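Local coordinates for protein enoyl-CoA hydratase (Mycolicibacterium smegmatis, PDB 7MCM) that probably hydrates the double bond of 2-enoyl-CoA thioesters to 3-hydroxyacyl-CoA in fatty acid metabolism, at residues B[46-54]-B[208-217]. Residues are numbered along the deposited sequence; the frame is centred on the assembly and turned at random.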
ATOM      1  N   ALA B  46     -22.516  21.314  -1.029  1.00 41.11           N
ATOM      2  CA  ALA B  46     -21.951  21.530   0.297  1.00 41.69           C
ATOM      3  C   ALA B  46     -20.457  21.825   0.213  1.00 37.13           C
ATOM      4  O   ALA B  46     -19.955  22.702   0.923  1.00 41.03           O
ATOM      5  CB  ALA B  46     -22.235  20.317   1.188  1.00 33.34           C
ATOM      6  N   ASN B  47     -19.733  21.124  -0.667  1.00 38.42           N
ATOM      7  CA  ASN B  47     -18.323  21.448  -0.883  1.00 40.55           C
ATOM      8  C   ASN B  47     -18.145  22.884  -1.352  1.00 42.59           C
ATOM      9  O   ASN B  47     -17.191  23.563  -0.953  1.00 42.81           O
ATOM     10  CB  ASN B  47     -17.707  20.509  -1.916  1.00 40.33           C
ATOM     11  CG  ASN B  47     -17.455  19.130  -1.367  1.00 41.36           C
ATOM     12  OD1 ASN B  47     -17.457  18.925  -0.150  1.00 38.29           O
ATOM     13  ND2 ASN B  47     -17.247  18.167  -2.261  1.00 39.40           N
ATOM     14  N   ALA B  48     -19.038  23.355  -2.226  1.00 44.18           N
ATOM     15  CA  ALA B  48     -18.872  24.666  -2.830  1.00 47.29           C
ATOM     16  C   ALA B  48     -19.226  25.793  -1.869  1.00 44.63           C
ATOM     17  O   ALA B  48     -18.723  26.907  -2.024  1.00 46.28           O
ATOM     18  CB  ALA B  48     -19.720  24.767  -4.104  1.00 46.52           C
ATOM     19  N   ASP B  49     -20.088  25.535  -0.888  1.00 46.44           N
ATOM     20  CA  ASP B  49     -20.526  26.570   0.046  1.00 50.54           C
ATOM     21  C   ASP B  49     -19.623  26.522   1.271  1.00 46.08           C
ATOM     22  O   ASP B  49     -19.866  25.775   2.216  1.00 46.51           O
ATOM     23  CB  ASP B  49     -21.994  26.380   0.417  1.00 51.88           C
ATOM     24  CG  ASP B  49     -22.564  27.563   1.206  1.00 55.70           C
ATOM     25  OD1 ASP B  49     -21.785  28.428   1.664  1.00 53.00           O
ATOM     26  OD2 ASP B  49     -23.798  27.617   1.381  1.00 58.93           O
ATOM     27  N   THR B  50     -18.582  27.359   1.270  1.00 52.60           N
ATOM     28  CA  THR B  50     -17.620  27.347   2.367  1.00 54.50           C
ATOM     29  C   THR B  50     -18.222  27.771   3.704  1.00 53.43           C
ATOM     30  O   THR B  50     -17.577  27.584   4.739  1.00 56.30           O
ATOM     31  CB  THR B  50     -16.424  28.221   2.015  1.00 53.57           C
ATOM     32  OG1 THR B  50     -16.855  29.574   1.809  1.00 55.93           O
ATOM     33  CG2 THR B  50     -15.734  27.691   0.761  1.00 51.33           C
ATOM     34  N   ASP B  51     -19.445  28.294   3.719  1.00 52.78           N
ATOM     35  CA  ASP B  51     -20.100  28.565   4.993  1.00 57.25           C
ATOM     36  C   ASP B  51     -20.526  27.275   5.697  1.00 53.12           C
ATOM     37  O   ASP B  51     -20.651  27.261   6.927  1.00 60.33           O
ATOM     38  CB  ASP B  51     -21.308  29.480   4.775  1.00 61.50           C
ATOM     39  CG  ASP B  51     -20.926  30.878   4.270  1.00 74.42           C
ATOM     40  OD1 ASP B  51     -19.818  31.378   4.584  1.00 66.74           O
ATOM     41  OD2 ASP B  51     -21.746  31.474   3.539  1.00 76.14           O
ATOM     42  N   ILE B  52     -20.745  26.191   4.950  1.00 44.06           N
ATOM     43  CA  ILE B  52     -21.199  24.924   5.523  1.00 42.20           C
ATOM     44  C   ILE B  52     -20.025  24.171   6.146  1.00 44.63           C
ATOM     45  O   ILE B  52     -18.963  24.022   5.528  1.00 42.53           O
ATOM     46  CB  ILE B  52     -21.889  24.057   4.453  1.00 42.22           C
ATOM     47  CG1 ILE B  52     -23.019  24.830   3.770  1.00 48.29           C
ATOM     48  CG2 ILE B  52     -22.403  22.746   5.065  1.00 39.69           C
ATOM     49  CD1 ILE B  52     -24.131  25.216   4.694  1.00 51.76           C
ATOM     50  N   SER B  53     -20.233  23.644   7.354  1.00 34.97           N
ATOM     51  CA  SER B  53     -19.188  22.934   8.080  1.00 39.25           C
ATOM     52  C   SER B  53     -19.566  21.530   8.524  1.00 34.25           C
ATOM     53  O   SER B  53     -18.666  20.749   8.837  1.00 37.78           O
ATOM     54  CB  SER B  53     -18.758  23.729   9.327  1.00 36.79           C
ATOM     55  OG  SER B  53     -17.949  24.835   8.976  1.00 42.21           O
ATOM     56  N   VAL B  54     -20.854  21.199   8.609  1.00 33.20           N
ATOM     57  CA  VAL B  54     -21.314  19.892   9.081  1.00 34.87           C
ATOM     58  C   VAL B  54     -22.586  19.539   8.323  1.00 37.87           C
ATOM     59  O   VAL B  54     -23.422  20.413   8.065  1.00 31.69           O
ATOM     60  CB  VAL B  54     -21.598  19.880  10.601  1.00 30.37           C
ATOM     61  CG1 VAL B  54     -21.841  18.460  11.087  1.00 28.99           C
ATOM     62  CG2 VAL B  54     -20.484  20.520  11.389  1.00 39.25           C
ATOM     63  N   ILE B 208     -18.737  20.694  16.430  1.00 27.45           N
ATOM     64  CA  ILE B 208     -17.858  20.841  15.272  1.00 28.62           C
ATOM     65  C   ILE B 208     -17.980  22.224  14.654  1.00 33.86           C
ATOM     66  O   ILE B 208     -16.975  22.894  14.406  1.00 32.18           O
ATOM     67  CB  ILE B 208     -18.179  19.757  14.228  1.00 28.46           C
ATOM     68  CG1 ILE B 208     -17.931  18.363  14.804  1.00 30.14           C
ATOM     69  CG2 ILE B 208     -17.402  19.992  12.936  1.00 27.95           C
ATOM     70  CD1 ILE B 208     -18.408  17.254  13.880  1.00 24.50           C
ATOM     71  N   ALA B 209     -19.221  22.662  14.402  1.00 29.06           N
ATOM     72  CA  ALA B 209     -19.467  23.870  13.628  1.00 29.53           C
ATOM     73  C   ALA B 209     -19.001  25.139  14.340  1.00 34.64           C
ATOM     74  O   ALA B 209     -18.864  26.174  13.684  1.00 33.46           O
ATOM     75  CB  ALA B 209     -20.959  23.977  13.287  1.00 35.49           C
ATOM     76  N   LYS B 210     -18.760  25.089  15.657  1.00 32.78           N
ATOM     77  CA  LYS B 210     -18.248  26.262  16.369  1.00 33.60           C
ATOM     78  C   LYS B 210     -16.831  26.631  15.941  1.00 39.08           C
ATOM     79  O   LYS B 210     -16.411  27.775  16.158  1.00 32.11           O
ATOM     80  CB  LYS B 210     -18.254  26.018  17.883  1.00 35.69           C
ATOM     81  CG  LYS B 210     -17.246  24.932  18.345  1.00 34.80           C
ATOM     82  CD  LYS B 210     -17.021  24.998  19.864  1.00 38.82           C
ATOM     83  CE  LYS B 210     -15.978  23.998  20.372  1.00 34.35           C
ATOM     84  NZ  LYS B 210     -16.460  22.585  20.361  1.00 34.38           N
ATOM     85  N   ASN B 211     -16.078  25.683  15.334  1.00 29.66           N
ATOM     86  CA  ASN B 211     -14.678  25.853  14.988  1.00 31.54           C
ATOM     87  C   ASN B 211     -14.521  26.503  13.623  1.00 33.38           C
ATOM     88  O   ASN B 211     -15.420  26.434  12.787  1.00 37.12           O
ATOM     89  CB  ASN B 211     -13.975  24.490  15.021  1.00 28.75           C
ATOM     90  CG  ASN B 211     -14.019  23.869  16.393  1.00 33.24           C
ATOM     91  OD1 ASN B 211     -14.349  22.682  16.569  1.00 31.34           O
ATOM     92  ND2 ASN B 211     -13.714  24.673  17.387  1.00 24.79           N
ATOM     93  N   PRO B 212     -13.380  27.144  13.365  1.00 33.62           N
ATOM     94  CA  PRO B 212     -13.181  27.814  12.073  1.00 31.75           C
ATOM     95  C   PRO B 212     -13.424  26.862  10.908  1.00 36.53           C
ATOM     96  O   PRO B 212     -12.848  25.773  10.842  1.00 32.69           O
ATOM     97  CB  PRO B 212     -11.718  28.270  12.133  1.00 30.61           C
ATOM     98  CG  PRO B 212     -11.423  28.389  13.579  1.00 32.81           C
ATOM     99  CD  PRO B 212     -12.215  27.281  14.245  1.00 26.31           C
ATOM    100  N   ALA B 213     -14.288  27.290   9.981  1.00 33.34           N
ATOM    101  CA  ALA B 213     -14.718  26.412   8.896  1.00 32.11           C
ATOM    102  C   ALA B 213     -13.571  25.857   8.060  1.00 33.38           C
ATOM    103  O   ALA B 213     -13.594  24.649   7.769  1.00 37.20           O
ATOM    104  CB  ALA B 213     -15.727  27.149   8.000  1.00 41.19           C
ATOM    105  N   PRO B 214     -12.565  26.635   7.644  1.00 37.57           N
ATOM    106  CA  PRO B 214     -11.480  26.024   6.859  1.00 34.70           C
ATOM    107  C   PRO B 214     -10.710  24.953   7.616  1.00 32.48           C
ATOM    108  O   PRO B 214     -10.273  23.972   7.005  1.00 31.40           O
ATOM    109  CB  PRO B 214     -10.589  27.221   6.508  1.00 36.08           C
ATOM    110  CG  PRO B 214     -11.453  28.396   6.638  1.00 39.78           C
ATOM    111  CD  PRO B 214     -12.378  28.093   7.765  1.00 38.22           C
ATOM    112  N   ALA B 215     -10.509  25.121   8.929  1.00 34.11           N
ATOM    113  CA  ALA B 215      -9.754  24.127   9.691  1.00 31.48           C
ATOM    114  C   ALA B 215     -10.531  22.822   9.830  1.00 30.84           C
ATOM    115  O   ALA B 215      -9.940  21.734   9.799  1.00 31.25           O
ATOM    116  CB  ALA B 215      -9.386  24.676  11.066  1.00 26.65           C
ATOM    117  N   VAL B 216     -11.851  22.906  10.009  1.00 32.47           N
ATOM    118  CA  VAL B 216     -12.670  21.697  10.059  1.00 29.99           C
ATOM    119  C   VAL B 216     -12.505  20.875   8.778  1.00 32.48           C
ATOM    120  O   VAL B 216     -12.344  19.643   8.822  1.00 30.57           O
ATOM    121  CB  VAL B 216     -14.143  22.070  10.324  1.00 32.76           C
ATOM    122  CG1 VAL B 216     -15.059  20.873  10.043  1.00 31.16           C
ATOM    123  CG2 VAL B 216     -14.297  22.521  11.779  1.00 28.73           C
ATOM    124  N   ARG B 217     -12.506  21.541   7.623  1.00 31.28           N
ATOM    125  CA  ARG B 217     -12.401  20.818   6.359  1.00 30.39           C
ATOM    126  C   ARG B 217     -11.002  20.256   6.146  1.00 32.65           C
ATOM    127  O   ARG B 217     -10.848  19.159   5.595  1.00 30.88           O
ATOM    128  CB  ARG B 217     -12.797  21.732   5.208  1.00 30.09           C
ATOM    129  CG  ARG B 217     -14.304  21.926   5.159  1.00 33.27           C
ATOM    130  CD  ARG B 217     -14.665  22.853   4.045  1.00 45.03           C
ATOM    131  NE  ARG B 217     -16.098  23.099   3.978  1.00 35.61           N
ATOM    132  CZ  ARG B 217     -16.760  23.252   2.847  1.00 34.85           C
ATOM    133  NH1 ARG B 217     -16.163  23.109   1.675  1.00 36.83           N
ATOM    134  NH2 ARG B 217     -18.053  23.557   2.891  1.00 38.72           N
TER
HETATM  135  O   HOH W   1     -16.116  24.078   6.554  1.00 46.14           O
HETATM  136  O   HOH W   2     -17.443  26.099  11.180  1.00 41.77           O
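The guanidinium of Arg-217 has CA of Thr-50 over one face and the carbonyl oxygens of Ala-46, Asn-47 and Ile-52 around its edge. In this crotonase fold it binds carbonyl oxygens at the C-terminal end of helix 33-48 and ties helix 213-226 to the type I turn 49-52 that leads into strand 54-59. NH1 of Arg-217 meets O of Asn-47 at 2.9 Å, almost in the guanidinium plane. NH2 of Arg-217 reaches O of Ile-52 at 2.8 Å. That bond is nearly straight, at 166°. NH2 also bonds O of Ala-46, which sits 26° out of the plane. The chain of Arg-217 is extended from CG to NE, which carries the charge to the helix end. Glu-106 forms a salt bridge with NH1 and probably helps hold the group's rotation. One water sits among O of Ile-52, OG of Ser-53 and O of Ala-213, and can donate to two of them at a time. It also takes a weak bond from NE of Arg-217. A second water links OG of Ser-53 to O of Ala-209 and O of Asn-211. CB of Ala-213 packs 3.4 Å from OG of Ser-53. Farther along, Val-54 CG2, anti to its own carbonyl carbon, presses on Ile-208 CG2 at a tight 3.5 Å.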